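Local atomic coordinates of polyketide synthase type I (Bacillus amyloliquefaciens, PDB entry 5KKU), a protein that takes part in difficidin polyketide assembly, the fragment here being its N-terminal dehydratase domain, a double hotdog fold that probably removes water from carrier-bound intermediates. Residues R58-Q64 against D107-Q113; F72-V78 against E90-A96; D257-F263 against C276-K282. One frame throughout, in Å; residues are numbered along the deposited sequence.

Contact 1. Residues R58-Q64 against D107-Q113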
# COMPACT_ATOMS: atom_id res chain seq x y z
N ARG A 58 0.37 -1.13 13.48
CA ARG A 58 1.27 -2.22 13.70
C ARG A 58 0.63 -3.57 13.40
O ARG A 58 -0.53 -3.69 13.45
CB ARG A 58 1.81 -2.20 15.11
CG ARG A 58 2.31 -0.86 15.55
CD ARG A 58 2.99 -0.98 16.88
NE ARG A 58 3.39 0.29 17.42
CZ ARG A 58 3.58 0.51 18.70
NH1 ARG A 58 3.41 -0.45 19.56
NH2 ARG A 58 3.94 1.71 19.12
N GLN A 59 1.43 -4.58 13.18
CA GLN A 59 0.97 -5.92 12.91
C GLN A 59 -0.16 -5.97 11.91
O GLN A 59 -1.12 -6.62 12.09
CB GLN A 59 0.60 -6.66 14.18
CG GLN A 59 1.63 -6.60 15.27
CD GLN A 59 2.98 -7.08 14.86
OE1 GLN A 59 3.14 -8.21 14.48
NE2 GLN A 59 3.97 -6.22 14.92
N ILE A 60 0.00 -5.30 10.79
CA ILE A 60 -0.96 -5.33 9.72
C ILE A 60 -0.99 -6.64 8.99
O ILE A 60 0.01 -7.19 8.68
CB ILE A 60 -0.66 -4.22 8.74
CG1 ILE A 60 -0.64 -2.91 9.46
CG2 ILE A 60 -1.66 -4.20 7.61
CD1 ILE A 60 -0.23 -1.76 8.61
N ILE A 61 -2.15 -7.14 8.69
CA ILE A 61 -2.28 -8.32 7.89
C ILE A 61 -3.26 -8.09 6.78
O ILE A 61 -4.35 -7.76 7.04
CB ILE A 61 -2.77 -9.51 8.69
CG1 ILE A 61 -1.93 -9.74 9.91
CG2 ILE A 61 -2.78 -10.76 7.85
CD1 ILE A 61 -2.50 -10.75 10.87
N PHE A 62 -2.85 -8.29 5.55
CA PHE A 62 -3.70 -8.13 4.42
C PHE A 62 -4.31 -9.47 4.05
O PHE A 62 -3.63 -10.43 3.84
CB PHE A 62 -2.95 -7.55 3.23
CG PHE A 62 -2.34 -6.21 3.46
CD1 PHE A 62 -3.11 -5.12 3.66
CD2 PHE A 62 -1.01 -6.05 3.40
CE1 PHE A 62 -2.56 -3.90 3.84
CE2 PHE A 62 -0.46 -4.83 3.58
CZ PHE A 62 -1.23 -3.76 3.81
N LYS A 63 -5.61 -9.51 4.01
CA LYS A 63 -6.31 -10.75 3.79
C LYS A 63 -7.37 -11.29 2.85
O LYS A 63 -7.40 -12.46 2.59
CB LYS A 63 -7.32 -11.00 4.89
CG LYS A 63 -6.72 -10.88 6.27
CD LYS A 63 -7.59 -11.46 7.37
CE LYS A 63 -7.19 -10.93 8.72
NZ LYS A 63 -8.17 -11.08 9.80
N GLN A 64 -8.11 -10.54 2.19
CA GLN A 64 -8.90 -10.95 1.07
C GLN A 64 -8.87 -9.66 0.22
O GLN A 64 -9.04 -8.63 0.74
CB GLN A 64 -10.27 -11.48 1.36
CG GLN A 64 -10.86 -12.33 0.31
CD GLN A 64 -10.30 -13.72 0.22
OE1 GLN A 64 -9.17 -13.88 -0.09
NE2 GLN A 64 -11.10 -14.70 0.46
N ASP A 107 -16.25 -10.87 3.68
CA ASP A 107 -14.87 -11.21 3.57
C ASP A 107 -14.04 -10.43 4.54
O ASP A 107 -14.27 -9.30 4.76
CB ASP A 107 -14.36 -10.97 2.16
CG ASP A 107 -14.84 -11.98 1.20
OD1 ASP A 107 -14.80 -13.17 1.46
OD2 ASP A 107 -15.26 -11.57 0.14
N GLU A 108 -13.05 -11.06 5.12
CA GLU A 108 -12.12 -10.30 5.91
C GLU A 108 -11.02 -9.77 5.02
O GLU A 108 -10.43 -10.48 4.25
CB GLU A 108 -11.59 -11.12 7.03
CG GLU A 108 -12.66 -11.75 7.86
CD GLU A 108 -12.15 -12.45 9.07
OE1 GLU A 108 -11.02 -12.90 9.10
OE2 GLU A 108 -12.92 -12.56 10.01
N ASN A 109 -10.77 -8.49 5.11
CA ASN A 109 -9.84 -7.83 4.24
C ASN A 109 -8.55 -7.44 4.89
O ASN A 109 -7.54 -7.52 4.30
CB ASN A 109 -10.50 -6.67 3.53
CG ASN A 109 -11.71 -7.09 2.72
OD1 ASN A 109 -12.80 -6.65 2.96
ND2 ASN A 109 -11.50 -7.95 1.80
N MET A 110 -8.61 -7.09 6.15
CA MET A 110 -7.46 -6.62 6.86
C MET A 110 -7.63 -6.46 8.35
O MET A 110 -8.69 -6.15 8.81
CB MET A 110 -7.01 -5.33 6.25
CG MET A 110 -5.73 -4.82 6.80
SD MET A 110 -5.58 -3.08 6.59
CE MET A 110 -5.76 -2.54 8.28
N GLU A 111 -6.55 -6.66 9.09
CA GLU A 111 -6.49 -6.39 10.50
C GLU A 111 -5.21 -5.72 10.92
O GLU A 111 -4.23 -5.88 10.32
CB GLU A 111 -6.70 -7.65 11.31
CG GLU A 111 -5.52 -8.58 11.34
CD GLU A 111 -5.69 -9.70 12.32
OE1 GLU A 111 -6.44 -10.62 12.02
OE2 GLU A 111 -5.04 -9.67 13.37
N CYS A 112 -5.25 -4.89 11.92
CA CYS A 112 -4.05 -4.31 12.48
C CYS A 112 -4.27 -3.82 13.90
O CYS A 112 -5.35 -3.88 14.38
CB CYS A 112 -3.54 -3.18 11.61
SG CYS A 112 -4.58 -1.74 11.52
N GLN A 113 -3.27 -3.25 14.52
CA GLN A 113 -3.40 -2.65 15.82
C GLN A 113 -3.05 -1.19 15.75
O GLN A 113 -2.01 -0.82 15.33
CB GLN A 113 -2.50 -3.32 16.81
CG GLN A 113 -2.75 -4.76 16.98
CD GLN A 113 -3.90 -5.03 17.93
OE1 GLN A 113 -4.23 -4.24 18.81
NE2 GLN A 113 -4.52 -6.14 17.73
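Lys-63, just past the end of strand 55-62, reaches across to Glu-108 and Glu-111 of strand 107-116, which runs antiparallel to that strand in the N-terminal hotdog fold. Its CB lies 3.2 Å from Glu-108 O, CG lies near the Asn-109 carbonyl, and CD comes beside Glu-108 CB. CE then meets the carboxylate of Glu-111, and NZ ends in a salt bridge to Glu-111 OE1 (2.9 Å), taken on the anti lone pair; a weaker one runs from Lys-63 NZ to Glu-108 OE1 at 3.5 Å. With chi1 -52° and an extended chain beyond CG, the lysine ends between the two acids. Ile-61 lies alongside Glu-111, its CD1 3.7 Å from CD of that carboxylate. On the face that carries Phe-62, Met-110 CG packs on Phe-62 CD1, and its sulfur stands oblique to the ring in a Met-aromatic contact; helix 37-49 covers Met-110. The backbone pairs Arg-58 with Gln-113 and Ile-61 with Glu-111, the register slipping by one residue at a beta bulge between them. Asn-109 OD1 lies doubtfully close to Ser-93 OG, while Asn-109 ND2 donates to Gln-64 O at 2.8 Å from above the carbonyl plane.

Contact 2. Residues F72-V78 against E90-A96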
# COMPACT_ATOMS: atom_id res chain seq x y z
N PHE A 72 -21.51 -5.74 -9.24
CA PHE A 72 -21.55 -5.32 -7.84
C PHE A 72 -20.49 -4.34 -7.37
O PHE A 72 -19.39 -4.36 -7.77
CB PHE A 72 -21.55 -6.52 -6.88
CG PHE A 72 -20.45 -7.47 -7.11
CD1 PHE A 72 -19.23 -7.26 -6.56
CD2 PHE A 72 -20.63 -8.54 -7.91
CE1 PHE A 72 -18.21 -8.11 -6.78
CE2 PHE A 72 -19.62 -9.40 -8.15
CZ PHE A 72 -18.41 -9.18 -7.58
N ASP A 73 -20.84 -3.48 -6.45
CA ASP A 73 -19.86 -2.67 -5.78
C ASP A 73 -19.45 -3.34 -4.48
O ASP A 73 -19.74 -4.49 -4.28
CB ASP A 73 -20.42 -1.30 -5.50
CG ASP A 73 -20.81 -0.56 -6.73
OD1 ASP A 73 -20.15 -0.70 -7.74
OD2 ASP A 73 -21.76 0.17 -6.68
N LYS A 74 -18.80 -2.64 -3.58
CA LYS A 74 -18.51 -3.18 -2.28
C LYS A 74 -18.77 -2.20 -1.17
O LYS A 74 -18.51 -1.07 -1.31
CB LYS A 74 -17.09 -3.68 -2.19
CG LYS A 74 -16.79 -4.87 -3.02
CD LYS A 74 -17.54 -6.06 -2.57
CE LYS A 74 -16.58 -7.19 -2.41
NZ LYS A 74 -16.22 -7.83 -3.69
N HIS A 75 -19.29 -2.69 -0.07
CA HIS A 75 -19.35 -1.96 1.17
C HIS A 75 -18.37 -2.51 2.12
O HIS A 75 -18.34 -3.65 2.36
CB HIS A 75 -20.73 -2.01 1.79
CG HIS A 75 -21.70 -1.08 1.17
ND1 HIS A 75 -22.95 -0.88 1.67
CD2 HIS A 75 -21.61 -0.30 0.08
CE1 HIS A 75 -23.58 -0.01 0.93
NE2 HIS A 75 -22.79 0.36 -0.04
N LEU A 76 -17.56 -1.68 2.71
CA LEU A 76 -16.58 -2.10 3.68
C LEU A 76 -16.99 -1.70 5.09
O LEU A 76 -17.55 -0.69 5.32
CB LEU A 76 -15.24 -1.48 3.32
CG LEU A 76 -14.40 -2.16 2.27
CD1 LEU A 76 -15.15 -2.39 0.98
CD2 LEU A 76 -13.11 -1.42 2.04
N TYR A 77 -16.72 -2.53 6.06
CA TYR A 77 -17.02 -2.24 7.45
C TYR A 77 -15.74 -2.16 8.29
O TYR A 77 -15.10 -3.14 8.51
CB TYR A 77 -17.99 -3.26 8.02
CG TYR A 77 -19.26 -3.43 7.24
CD1 TYR A 77 -20.21 -2.46 7.24
CD2 TYR A 77 -19.50 -4.55 6.50
CE1 TYR A 77 -21.36 -2.60 6.54
CE2 TYR A 77 -20.66 -4.70 5.80
CZ TYR A 77 -21.58 -3.70 5.83
OH TYR A 77 -22.73 -3.79 5.17
N VAL A 78 -15.38 -0.97 8.73
CA VAL A 78 -14.20 -0.77 9.54
C VAL A 78 -14.55 -0.72 11.01
O VAL A 78 -15.22 0.17 11.45
CB VAL A 78 -13.39 0.48 9.14
CG1 VAL A 78 -12.10 0.54 9.89
CG2 VAL A 78 -13.08 0.50 7.69
N GLU A 90 -10.38 -3.95 12.30
CA GLU A 90 -10.61 -4.93 11.28
C GLU A 90 -11.50 -4.40 10.19
O GLU A 90 -12.46 -3.74 10.47
CB GLU A 90 -11.22 -6.17 11.87
CG GLU A 90 -10.26 -6.97 12.69
CD GLU A 90 -10.93 -8.12 13.39
OE1 GLU A 90 -10.56 -9.26 13.14
OE2 GLU A 90 -11.84 -7.85 14.17
N ILE A 91 -11.17 -4.74 8.97
CA ILE A 91 -11.95 -4.37 7.83
C ILE A 91 -12.56 -5.59 7.14
O ILE A 91 -11.91 -6.51 6.75
CB ILE A 91 -11.14 -3.58 6.84
CG1 ILE A 91 -10.54 -2.37 7.49
CG2 ILE A 91 -11.99 -3.22 5.66
CD1 ILE A 91 -9.72 -1.57 6.56
N THR A 92 -13.86 -5.59 6.99
CA THR A 92 -14.50 -6.62 6.23
C THR A 92 -15.26 -5.95 5.11
O THR A 92 -15.35 -4.78 5.09
CB THR A 92 -15.45 -7.46 7.08
OG1 THR A 92 -16.42 -6.63 7.66
CG2 THR A 92 -14.72 -8.13 8.11
N SER A 93 -15.85 -6.74 4.24
CA SER A 93 -16.61 -6.19 3.14
C SER A 93 -17.68 -7.09 2.58
O SER A 93 -17.69 -8.26 2.77
CB SER A 93 -15.68 -5.76 2.03
OG SER A 93 -14.82 -6.77 1.70
N GLU A 94 -18.57 -6.51 1.80
CA GLU A 94 -19.72 -7.19 1.32
C GLU A 94 -20.14 -6.66 -0.00
O GLU A 94 -19.90 -5.54 -0.26
CB GLU A 94 -20.83 -6.94 2.32
CG GLU A 94 -22.12 -7.64 2.11
CD GLU A 94 -23.26 -6.92 2.78
OE1 GLU A 94 -23.06 -6.25 3.77
OE2 GLU A 94 -24.37 -7.07 2.31
N LYS A 95 -20.78 -7.47 -0.83
CA LYS A 95 -21.28 -7.00 -2.09
C LYS A 95 -22.44 -5.99 -1.89
O LYS A 95 -23.22 -6.12 -0.98
CB LYS A 95 -21.74 -8.16 -2.96
CG LYS A 95 -20.71 -8.86 -3.79
CD LYS A 95 -21.39 -9.96 -4.60
CE LYS A 95 -20.52 -11.14 -5.01
NZ LYS A 95 -19.97 -11.94 -3.91
N ALA A 96 -22.52 -4.99 -2.73
CA ALA A 96 -23.66 -4.09 -2.72
C ALA A 96 -24.02 -3.70 -4.12
O ALA A 96 -23.27 -3.88 -5.01
CB ALA A 96 -23.36 -2.88 -1.91
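Tyr-77 and Glu-94 meet across the hairpin of strands 73-83 and 86-97 in the N-terminal hotdog fold. Among the polar contacts, Tyr-77 OH donates to Glu-94 OE1 at 2.8 Å, meeting the oxygen nearly along its C-O bond, with ring and carboxylate only 30° from coplanar. Glu-94 CG is anti to the backbone N (chi1 -175°) and the chain stays extended, which carries the carboxylate to the phenol edge; its other oxygen, OE2, is held by Gly-103 N. Thr-92 OG1 lies at the same ring's edge, near its plane. The backbone bonds come in three antiparallel hydrogen-bonded pairs, Asp-73 with Ala-96, His-75 with Glu-94 and Tyr-77 with Thr-92.

CH-pi contacts occupy the other end. Ala-96 CB sits over the centre of the His-75 ring, 3.8 Å from its centroid. The lysine chain of Lys-95 runs across a face of Phe-72, CD 3.8 Å from the centroid and displaced toward the rim; its ammonium is farther off and adds at most a weak cation-pi attraction.

Apolar packing is on the face away from His-75 and Tyr-77. Val-78 CG2 lies beside Ile-91 CG1 at 3.8 Å, and Leu-76 CD1 rests on Ser-93 CB at 3.6 Å. Leu-76, Val-78 and Ile-91 turn this face to helix 37-49, the central hotdog helix, while strand 9-15 pairs with the far edge of strand 73-83 and strand 107-116 with that of strand 86-97.

Contact 3. Residues D257-F263 against C276-K282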
# COMPACT_ATOMS: atom_id res chain seq x y z
N ASP A 257 9.58 -17.71 -1.15
CA ASP A 257 8.21 -17.63 -0.68
C ASP A 257 7.80 -16.29 -0.10
O ASP A 257 6.73 -15.87 -0.37
CB ASP A 257 7.78 -18.85 0.17
CG ASP A 257 8.85 -19.35 1.20
OD1 ASP A 257 9.83 -19.98 0.84
OD2 ASP A 257 8.67 -19.17 2.43
N VAL A 258 8.61 -15.69 0.74
CA VAL A 258 8.20 -14.50 1.33
C VAL A 258 9.50 -13.92 1.20
O VAL A 258 10.45 -14.63 1.10
CB VAL A 258 7.68 -14.68 2.73
CG1 VAL A 258 7.38 -13.36 3.36
CG2 VAL A 258 6.44 -15.52 2.69
N TYR A 259 9.49 -12.63 1.10
CA TYR A 259 10.58 -11.74 1.51
C TYR A 259 10.05 -10.42 2.07
O TYR A 259 8.92 -10.02 1.77
CB TYR A 259 11.57 -11.49 0.36
CG TYR A 259 11.03 -10.78 -0.86
CD1 TYR A 259 11.04 -9.40 -0.95
CD2 TYR A 259 10.56 -11.51 -1.95
CE1 TYR A 259 10.57 -8.75 -2.09
CE2 TYR A 259 10.09 -10.87 -3.08
CZ TYR A 259 10.09 -9.49 -3.15
OH TYR A 259 9.62 -8.86 -4.27
N SER A 260 10.87 -9.72 2.79
CA SER A 260 10.44 -8.58 3.53
C SER A 260 11.53 -7.52 3.64
O SER A 260 12.67 -7.84 3.59
CB SER A 260 9.96 -9.04 4.90
OG SER A 260 11.02 -9.16 5.75
N ALA A 261 11.11 -6.27 3.74
CA ALA A 261 11.97 -5.10 3.78
C ALA A 261 11.33 -3.90 4.45
O ALA A 261 10.17 -3.84 4.59
CB ALA A 261 12.40 -4.71 2.37
N ASP A 262 11.91 -2.91 4.81
CA ASP A 262 11.63 -1.62 5.40
C ASP A 262 11.75 -0.60 4.33
O ASP A 262 12.56 -0.74 3.45
CB ASP A 262 12.68 -1.23 6.44
CG ASP A 262 12.62 -2.03 7.71
OD1 ASP A 262 11.64 -2.71 7.97
OD2 ASP A 262 13.60 -1.95 8.46
N PHE A 263 10.94 0.43 4.33
CA PHE A 263 11.17 1.53 3.45
C PHE A 263 10.90 2.80 4.20
O PHE A 263 10.19 2.76 5.16
CB PHE A 263 10.41 1.43 2.09
CG PHE A 263 8.91 1.56 2.16
CD1 PHE A 263 8.29 2.78 2.31
CD2 PHE A 263 8.11 0.46 2.01
CE1 PHE A 263 6.92 2.88 2.34
CE2 PHE A 263 6.76 0.57 2.06
CZ PHE A 263 6.17 1.78 2.23
N CYS A 276 7.95 2.57 7.17
CA CYS A 276 7.40 1.28 7.06
C CYS A 276 8.38 0.24 7.51
O CYS A 276 9.39 0.07 6.94
CB CYS A 276 6.95 1.02 5.65
SG CYS A 276 6.17 -0.53 5.35
N GLU A 277 8.04 -0.50 8.52
CA GLU A 277 8.93 -1.48 9.05
C GLU A 277 8.51 -2.85 8.65
O GLU A 277 7.42 -3.23 8.96
CB GLU A 277 8.95 -1.38 10.54
CG GLU A 277 9.86 -0.36 11.09
CD GLU A 277 9.80 -0.33 12.57
OE1 GLU A 277 9.69 -1.40 13.17
OE2 GLU A 277 9.84 0.75 13.11
N LYS A 278 9.37 -3.54 7.98
CA LYS A 278 9.16 -4.89 7.58
C LYS A 278 7.90 -5.15 6.76
O LYS A 278 7.01 -5.81 7.19
CB LYS A 278 9.27 -5.81 8.78
CG LYS A 278 9.61 -7.22 8.43
CD LYS A 278 9.03 -8.20 9.42
CE LYS A 278 9.89 -9.44 9.55
NZ LYS A 278 10.04 -10.28 8.33
N LEU A 279 7.85 -4.67 5.54
CA LEU A 279 6.78 -5.03 4.63
C LEU A 279 7.04 -6.40 4.09
O LEU A 279 7.98 -6.64 3.40
CB LEU A 279 6.58 -4.01 3.53
CG LEU A 279 5.90 -4.47 2.26
CD1 LEU A 279 4.43 -4.61 2.47
CD2 LEU A 279 6.17 -3.57 1.09
N THR A 280 6.21 -7.34 4.42
CA THR A 280 6.40 -8.68 3.96
C THR A 280 5.51 -8.89 2.80
O THR A 280 4.40 -8.57 2.85
CB THR A 280 6.12 -9.71 5.04
OG1 THR A 280 7.07 -9.58 6.08
CG2 THR A 280 6.24 -11.08 4.49
N VAL A 281 6.04 -9.49 1.76
CA VAL A 281 5.33 -9.74 0.54
C VAL A 281 5.38 -11.21 0.16
O VAL A 281 6.34 -11.85 0.44
CB VAL A 281 5.80 -8.82 -0.57
CG1 VAL A 281 5.78 -7.36 -0.12
CG2 VAL A 281 7.16 -9.21 -1.09
N LYS A 282 4.34 -11.74 -0.46
CA LYS A 282 4.33 -13.15 -0.82
C LYS A 282 4.08 -13.42 -2.30
O LYS A 282 3.04 -13.03 -2.84
CB LYS A 282 3.31 -13.92 0.03
CG LYS A 282 3.80 -15.27 0.52
CD LYS A 282 2.71 -16.01 1.28
CE LYS A 282 1.40 -16.01 0.51
NZ LYS A 282 0.29 -16.60 1.30
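The beta hairpin of strands 258-266 and 272-283 in the C-terminal hotdog fold brings Phe-263 over Cys-276 at one end and Tyr-259 over Val-281 toward the other. Cys-276 CB lies over the centre of the Phe-263 ring, 3.6 Å from the centroid, and SG stands obliquely to the ring, 3.5 Å from Phe-263 CE2, a Cys sulfur-aromatic contact. With chi1 69°, Phe-263 CG falls between its own backbone N and carbonyl carbon, which swings the ring back across the partner strand. Leu-279 CD2 touches the edge of this ring, near its plane. Tyr-259 bends the same way (chi1 63°) and takes Val-281 CG2 against one face, 3.6 Å from the centroid and displaced toward the rim; Tyr-219 meets the same tyrosine.

Polar side chains cluster on the other side of the sheet. Lys-278 NZ donates to Ser-260 OG at 3.0 Å, its chain bending at the outer torsions. Ser-260 CB also packs against Thr-280 OG1.

Backbone pairing is hydrogen-bonded at Tyr-259 with Val-281, the bond from Tyr-259 N being weak, at Ala-261 with Leu-279 and at Phe-263 with Cys-276. The second and third pairs differ in register by one residue, so a beta bulge falls around Glu-277 and Lys-278, where Lys-278 has positive phi (56°). Strand 236-248 flanks one side of the hairpin and strand 219-229 the other. Phe-263 lies about 10 Å, side chain to side chain, from Asp-198, the predicted proton donor. A hotdog is an antiparallel sheet wrapped round a long helix; this hairpin belongs to the second sheet of the double-hotdog dehydratase.

How the contacts relate
Along the chain, contact 2 is nested within the loop closed by contact 1, and contact 3 follows later. Contacts 1 and 2 belong to the N-terminal hotdog, their centres about 14 Å apart, and meet where strand 107-116 neighbours strand 86-97; the backbone of Asn-109 pairs there with Ile-91. Contact 3 lies in the C-terminal hotdog, its centre about 15 Å from that of contact 1 and about 26 Å from that of contact 2. Strand 219-229 bridges the halves, pairing with strand 55-62 of contact 1 and strand 272-283 of contact 3. The two hotdogs thus join edge to edge, and predicted catalytic residues come from both, His-25 from the first and Asp-198 from the second.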